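Local atomic coordinates of galactose mutarotase related enzyme (Lactobacillus casei, PDB entry 3Q1N), a protein that probably binds carbohydrate and may act as a sugar isomerase of the aldose 1-epimerase type. Residues 68-73 with 103-108; 165-170 with 212-217. All coordinates share one frame; numbering follows the deposited sequence. Where two conformers were deposited one is given.

Contact 1 of 2, residues 68-73 with 103-108. With NO3 (nitrate ion), chain C; NO3 (nitrate ion), chain D.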
loop_
_atom_site.group_PDB
_atom_site.type_symbol
_atom_site.label_atom_id
_atom_site.label_comp_id
_atom_site.label_asym_id
_atom_site.label_seq_id
_atom_site.Cartn_x
_atom_site.Cartn_y
_atom_site.Cartn_z
ATOM N N TYR A 68 -23.845 3.767 1.546
ATOM C CA TYR A 68 -23.011 4.359 2.615
ATOM C C TYR A 68 -21.939 5.271 2.029
ATOM O O TYR A 68 -21.507 5.075 0.887
ATOM C CB TYR A 68 -22.297 3.267 3.441
ATOM C CG TYR A 68 -23.264 2.405 4.199
ATOM C CD1 TYR A 68 -23.946 1.402 3.539
ATOM C CD2 TYR A 68 -23.548 2.645 5.554
ATOM C CE1 TYR A 68 -24.878 0.616 4.194
ATOM C CE2 TYR A 68 -24.502 1.839 6.230
ATOM C CZ TYR A 68 -25.137 0.840 5.529
ATOM O OH TYR A 68 -26.078 0.001 6.102
ATOM N N PRO A 69 -21.472 6.247 2.824
ATOM C CA PRO A 69 -20.379 7.116 2.436
ATOM C C PRO A 69 -19.044 6.424 2.682
ATOM O O PRO A 69 -18.928 5.591 3.593
ATOM C CB PRO A 69 -20.588 8.339 3.352
ATOM C CG PRO A 69 -21.155 7.738 4.621
ATOM C CD PRO A 69 -21.997 6.581 4.170
HETATM N N MSE A 70 -18.048 6.709 1.850
HETATM C CA MSE A 70 -16.704 6.162 2.057
HETATM C C MSE A 70 -15.672 7.188 1.652
HETATM O O MSE A 70 -15.740 7.786 0.570
HETATM C CB MSE A 70 -16.461 4.868 1.315
HETATM C CG MSE A 70 -15.067 4.232 1.511
HETATM SE SE MSE A 70 -14.624 3.869 3.367
HETATM C CE MSE A 70 -16.136 2.702 3.745
ATOM N N SER A 71 -14.692 7.356 2.528
ATOM C CA SER A 71 -13.629 8.310 2.307
ATOM C C SER A 71 -12.581 7.702 1.376
ATOM O O SER A 71 -12.412 6.482 1.343
ATOM C CB SER A 71 -12.985 8.731 3.618
ATOM O OG SER A 71 -12.893 7.635 4.522
ATOM N N GLN A 72 -11.902 8.558 0.633
ATOM C CA GLN A 72 -10.758 8.125 -0.165
ATOM C C GLN A 72 -9.686 7.529 0.771
ATOM O O GLN A 72 -9.477 8.026 1.853
ATOM C CB GLN A 72 -10.212 9.349 -0.944
ATOM C CG GLN A 72 -9.004 9.061 -1.813
ATOM C CD GLN A 72 -8.553 10.306 -2.597
ATOM O OE1 GLN A 72 -9.093 11.416 -2.394
ATOM N NE2 GLN A 72 -7.593 10.115 -3.508
ATOM N N HIS A 73 -9.023 6.466 0.331
ATOM C CA HIS A 73 -8.006 5.731 1.056
ATOM C C HIS A 73 -8.577 4.973 2.290
ATOM O O HIS A 73 -7.807 4.508 3.131
ATOM C CB HIS A 73 -6.841 6.648 1.555
ATOM C CG HIS A 73 -6.377 7.686 0.580
ATOM N ND1 HIS A 73 -5.651 7.378 -0.551
ATOM C CD2 HIS A 73 -6.477 9.042 0.611
ATOM C CE1 HIS A 73 -5.365 8.498 -1.203
ATOM N NE2 HIS A 73 -5.843 9.529 -0.512
ATOM N N LYS A 103 -20.666 4.546 10.799
ATOM C CA LYS A 103 -21.496 5.340 9.869
ATOM C C LYS A 103 -21.095 5.133 8.419
ATOM O O LYS A 103 -21.953 5.235 7.518
ATOM C CB LYS A 103 -21.442 6.843 10.221
ATOM C CG LYS A 103 -22.118 7.123 11.566
ATOM C CD LYS A 103 -22.126 8.644 12.008
ATOM C CE LYS A 103 -20.833 9.061 12.771
ATOM N NZ LYS A 103 -20.998 10.194 13.816
ATOM N N LYS A 104 -19.820 4.830 8.199
ATOM C CA LYS A 104 -19.306 4.596 6.858
ATOM C C LYS A 104 -19.379 3.124 6.461
ATOM O O LYS A 104 -19.410 2.833 5.295
ATOM C CB LYS A 104 -17.847 5.052 6.721
ATOM C CG LYS A 104 -17.680 6.560 6.788
ATOM C CD LYS A 104 -16.247 6.950 6.569
ATOM C CE LYS A 104 -16.079 8.458 6.451
ATOM N NZ LYS A 104 -16.208 9.122 7.784
ATOM N N PHE A 105 -19.326 2.232 7.451
ATOM C CA PHE A 105 -18.980 0.847 7.247
ATOM C C PHE A 105 -19.565 0.091 8.457
ATOM O O PHE A 105 -18.989 0.094 9.550
ATOM C CB PHE A 105 -17.463 0.757 7.165
ATOM C CG PHE A 105 -16.900 -0.606 6.838
ATOM C CD1 PHE A 105 -17.100 -1.214 5.577
ATOM C CD2 PHE A 105 -16.174 -1.333 7.806
ATOM C CE1 PHE A 105 -16.492 -2.473 5.258
ATOM C CE2 PHE A 105 -15.588 -2.570 7.483
ATOM C CZ PHE A 105 -15.754 -3.136 6.259
ATOM N N PRO A 106 -20.760 -0.476 8.289
ATOM C CA PRO A 106 -21.544 -0.916 9.472
ATOM C C PRO A 106 -21.142 -2.299 9.985
ATOM O O PRO A 106 -21.962 -3.234 10.076
ATOM C CB PRO A 106 -22.978 -0.878 8.935
ATOM C CG PRO A 106 -22.833 -1.205 7.482
ATOM C CD PRO A 106 -21.549 -0.549 7.047
ATOM N N PHE A 107 -19.839 -2.438 10.249
ATOM C CA PHE A 107 -19.257 -3.696 10.654
ATOM C C PHE A 107 -18.355 -3.500 11.842
ATOM O O PHE A 107 -17.510 -2.592 11.891
ATOM C CB PHE A 107 -18.415 -4.334 9.499
ATOM C CG PHE A 107 -19.198 -4.603 8.266
ATOM C CD1 PHE A 107 -19.962 -5.747 8.153
ATOM C CD2 PHE A 107 -19.203 -3.708 7.194
ATOM C CE1 PHE A 107 -20.729 -5.979 7.031
ATOM C CE2 PHE A 107 -19.956 -3.952 6.083
ATOM C CZ PHE A 107 -20.720 -5.110 6.007
ATOM N N GLU A 108 -18.503 -4.403 12.809
ATOM C CA GLU A 108 -17.462 -4.633 13.788
ATOM C C GLU A 108 -16.293 -5.398 13.171
ATOM O O GLU A 108 -16.466 -6.379 12.432
ATOM C CB GLU A 108 -18.020 -5.345 15.038
ATOM C CG GLU A 108 -19.168 -4.583 15.663
ATOM C CD GLU A 108 -19.491 -5.021 17.062
ATOM O OE1 GLU A 108 -19.081 -6.110 17.474
ATOM O OE2 GLU A 108 -20.215 -4.246 17.756
HETATM N N NO3 C . -4.739 4.924 -2.252
HETATM O O1 NO3 C . -5.734 4.886 -1.289
HETATM O O2 NO3 C . -4.571 3.951 -3.208
HETATM O O3 NO3 C . -3.908 6.011 -2.314
HETATM N N NO3 D . -5.877 7.467 -4.865
HETATM O O1 NO3 D . -5.641 6.452 -5.748
HETATM O O2 NO3 D . -4.929 8.448 -4.659
HETATM O O3 NO3 D . -7.058 7.494 -4.182
#
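Tyr-68 and Pro-106 make a CH-pi interaction in a contact without hydrogen bonds between the segments, in which the end of strand 66-69 and the loop after it lie against residues 103-108, in the region of the short helix 99-104 and the turn that follows. CD of Pro-106 stands over one face of the Tyr-68 ring, 4.1 Å from its centroid and offset toward the rim, while CG of the same proline reaches 3.6 Å from Tyr-68 CZ. The phenol is swung to this side because its CG lies anti to the carbonyl carbon (chi1 -65°). The carbonyl O of Lys-103 approaches the ring at its edge, in plane, 3.6 Å from Tyr-68 CD2. Pro-106 itself is the centre of an inverse gamma turn, which the weak bond from Phe-107 N to Phe-105 O closes. Replacing Tyr-68 by an alanine is likely to leave the Pro-106 ring without its aromatic partner and open a gap beside the gamma turn.

The aliphatic part of Lys-104 runs alongside the other chain: its CB is 3.4 Å from Pro-69 O, and its CE comes within 3.8 Å of Ser-71 OG, a hydroxyl hydrogen-bonded to Gly-74 O. Selenomethionine Met-70, bent at chi2 and chi3, brings its CE to 3.6 Å from Lys-104 O and 4.2 Å from Phe-105 CB. The hydrogen bond of this carbonyl O is with Tyr-61 OH. Strand 60-63, the hairpin partner of 66-69, backs the contact: Tyr-61 touches Met-70 and Phe-105, and Leu-63 touches Pro-106, while Met-136 of strand 136-147 packs on Phe-105.

Contact 2 of 2, residues 165-170 with 212-217. With EDO (1,2-ethanediol), chain S.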
loop_
_atom_site.group_PDB
_atom_site.type_symbol
_atom_site.label_atom_id
_atom_site.label_comp_id
_atom_site.label_asym_id
_atom_site.label_seq_id
_atom_site.Cartn_x
_atom_site.Cartn_y
_atom_site.Cartn_z
ATOM N N PRO A 165 8.095 -14.200 -10.042
ATOM C CA PRO A 165 8.169 -14.645 -11.424
ATOM C C PRO A 165 7.165 -13.890 -12.251
ATOM O O PRO A 165 6.327 -13.185 -11.709
ATOM C CB PRO A 165 7.766 -16.135 -11.346
ATOM C CG PRO A 165 6.800 -16.168 -10.194
ATOM C CD PRO A 165 7.434 -15.203 -9.175
ATOM N N LEU A 166 7.230 -14.055 -13.559
ATOM C CA LEU A 166 6.265 -13.440 -14.461
ATOM C C LEU A 166 5.863 -14.483 -15.507
ATOM O O LEU A 166 6.716 -14.971 -16.263
ATOM C CB LEU A 166 6.882 -12.176 -15.089
ATOM C CG LEU A 166 6.005 -11.086 -15.652
ATOM C CD1 LEU A 166 4.969 -10.553 -14.611
ATOM C CD2 LEU A 166 6.867 -9.938 -16.233
ATOM N N ASN A 167 4.580 -14.838 -15.534
ATOM C CA ASN A 167 4.084 -15.889 -16.457
ATOM C C ASN A 167 3.392 -15.328 -17.701
ATOM O O ASN A 167 2.842 -16.099 -18.492
ATOM C CB ASN A 167 3.080 -16.794 -15.760
ATOM C CG ASN A 167 3.648 -17.475 -14.540
ATOM O OD1 ASN A 167 4.861 -17.743 -14.445
ATOM N ND2 ASN A 167 2.774 -17.762 -13.591
ATOM N N SER A 168 3.397 -14.010 -17.868
ATOM C CA SER A 168 2.866 -13.372 -19.077
ATOM C C SER A 168 3.340 -11.910 -19.045
ATOM O O SER A 168 3.852 -11.468 -18.020
ATOM C CB SER A 168 1.326 -13.482 -19.136
ATOM O OG SER A 168 0.671 -12.698 -18.154
ATOM N N PRO A 169 3.203 -11.167 -20.161
ATOM C CA PRO A 169 3.699 -9.810 -20.154
ATOM C C PRO A 169 3.092 -8.973 -19.038
ATOM O O PRO A 169 1.967 -9.227 -18.637
ATOM C CB PRO A 169 3.269 -9.277 -21.502
ATOM C CG PRO A 169 3.275 -10.501 -22.398
ATOM C CD PRO A 169 2.769 -11.593 -21.506
ATOM N N LEU A 170 3.859 -7.997 -18.554
ATOM C CA LEU A 170 3.386 -7.088 -17.507
ATOM C C LEU A 170 2.163 -6.323 -17.993
ATOM O O LEU A 170 2.194 -5.801 -19.104
ATOM C CB LEU A 170 4.465 -6.055 -17.177
ATOM C CG LEU A 170 5.461 -6.358 -16.064
ATOM C CD1 LEU A 170 6.576 -5.258 -16.069
ATOM C CD2 LEU A 170 4.780 -6.492 -14.703
ATOM N N ASN A 212 -0.460 -8.468 -12.585
ATOM C CA ASN A 212 0.119 -9.814 -12.611
ATOM C C ASN A 212 0.260 -10.386 -11.203
ATOM O O ASN A 212 1.251 -10.154 -10.511
ATOM C CB ASN A 212 1.468 -9.822 -13.370
ATOM C CG ASN A 212 1.383 -9.187 -14.732
ATOM O OD1 ASN A 212 1.280 -7.983 -14.836
ATOM N ND2 ASN A 212 1.523 -9.987 -15.795
ATOM N N SER A 213 -0.738 -11.168 -10.767
ATOM C CA SER A 213 -0.798 -11.592 -9.362
ATOM C C SER A 213 0.215 -12.632 -8.953
ATOM O O SER A 213 0.418 -12.867 -7.756
ATOM C CB SER A 213 -2.204 -12.079 -9.017
ATOM O OG SER A 213 -3.130 -11.057 -9.271
ATOM N N GLU A 214 0.857 -13.264 -9.929
ATOM C CA GLU A 214 1.840 -14.275 -9.642
ATOM C C GLU A 214 3.170 -13.739 -9.091
ATOM O O GLU A 214 4.024 -14.532 -8.652
ATOM C CB GLU A 214 2.144 -15.069 -10.901
ATOM C CG GLU A 214 2.903 -14.302 -12.024
ATOM C CD GLU A 214 1.981 -13.654 -13.064
ATOM O OE1 GLU A 214 0.820 -13.255 -12.723
ATOM O OE2 GLU A 214 2.439 -13.507 -14.225
ATOM N N ILE A 215 3.375 -12.424 -9.171
ATOM C CA ILE A 215 4.636 -11.832 -8.691
ATOM C C ILE A 215 4.885 -12.108 -7.218
ATOM O O ILE A 215 4.001 -11.945 -6.372
ATOM C CB ILE A 215 4.683 -10.292 -8.951
ATOM C CG1 ILE A 215 4.649 -10.038 -10.462
ATOM C CG2 ILE A 215 5.967 -9.657 -8.287
ATOM C CD1 ILE A 215 4.365 -8.543 -10.848
ATOM N N ALA A 216 6.094 -12.558 -6.925
ATOM C CA ALA A 216 6.493 -12.867 -5.566
ATOM C C ALA A 216 7.425 -11.810 -5.006
ATOM O O ALA A 216 7.357 -11.513 -3.821
ATOM C CB ALA A 216 7.191 -14.225 -5.545
ATOM N N LYS A 217 8.289 -11.267 -5.862
ATOM C CA LYS A 217 9.247 -10.250 -5.449
ATOM C C LYS A 217 9.297 -9.129 -6.450
ATOM O O LYS A 217 9.212 -9.361 -7.655
ATOM C CB LYS A 217 10.636 -10.843 -5.257
ATOM C CG LYS A 217 10.663 -11.918 -4.169
ATOM C CD LYS A 217 12.075 -12.015 -3.599
ATOM C CE LYS A 217 12.207 -13.152 -2.630
ATOM N NZ LYS A 217 13.548 -13.144 -2.008
HETATM C C1 EDO S . 6.840 -13.489 -1.564
HETATM O O1 EDO S . 8.270 -13.402 -1.827
HETATM C C2 EDO S . 6.450 -12.947 -0.183
HETATM O O2 EDO S . 5.338 -13.499 0.509
#
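Pro-165 and Ile-215 bring the two backbones to 5.3 Å between their CA atoms, where the loop 165-170 passes a type I beta turn running from Asn-212 to Ile-215. Side-chain groups on the turn make both hydrogen bonds between the segments, each to the backbone of the loop. The carboxylate of Glu-214 takes the N-H of Asn-167 on OE2, through the anti lone pair, at 2.8 Å from Asn-167 N and nearly straight (163°). With CG between the backbone N and the carbonyl carbon (chi1 69°) and a bend at chi2, the Glu-214 chain turns so that OE2 meets this N-H. The amide of Asn-167 and the carboxylate run antiparallel past one another, their planes only 15° apart, and Asn-167 ND2 lies 3.8 Å from Glu-214 CG.

The Asn-212 amide is used at both ends. Its ND2 donates to Pro-169 O at 3.0 Å; the acceptor lies close to the amide plane, although the donor sits well above the plane of that carbonyl. Its OD1 accepts from Gln-171 N, so bonds at both ends fix the amide's rotation. Leu-166 comes slantwise onto this side chain, its CD1 3.7 Å from Asn-212 ND2, and the same methyl touches Ile-215 CG1. Farther along, CD of Pro-165, which follows a cis peptide bond, packs 3.8 Å from Ala-216 CB. The carbonyl O of Pro-165 is buried here with no partner in the model.

The loop leaves strand 160-164 and the turn leads into strand 217-221, neighbours in the large antiparallel sheet. Ala-216 and Lys-217 both face Glu-164 in a classic beta bulge, and Val-163 of strand 160-164 touches Leu-170 and Ile-215.

In the fold
Contact 1 and contact 2 lie well apart in one chain, their centres 32 Å from each other and their nearest atoms about 20 Å apart. They do not meet, and both segments of contact 1 precede those of contact 2 in the sequence. Their centres stand about 19 Å and 18 Å from that of the chain. The large antiparallel sheet relates them: residues 103-108 lead into strand 109-118, whereas contact 2 lies at strands 160-164 and 217-221, farther across it. Near contact 1, Gln-72 and His-73 each hydrogen-bond a nitrate, probably from the crystallisation liquor; these ions may mark the sugar-binding cleft expected of this family, away from which contact 2 lies.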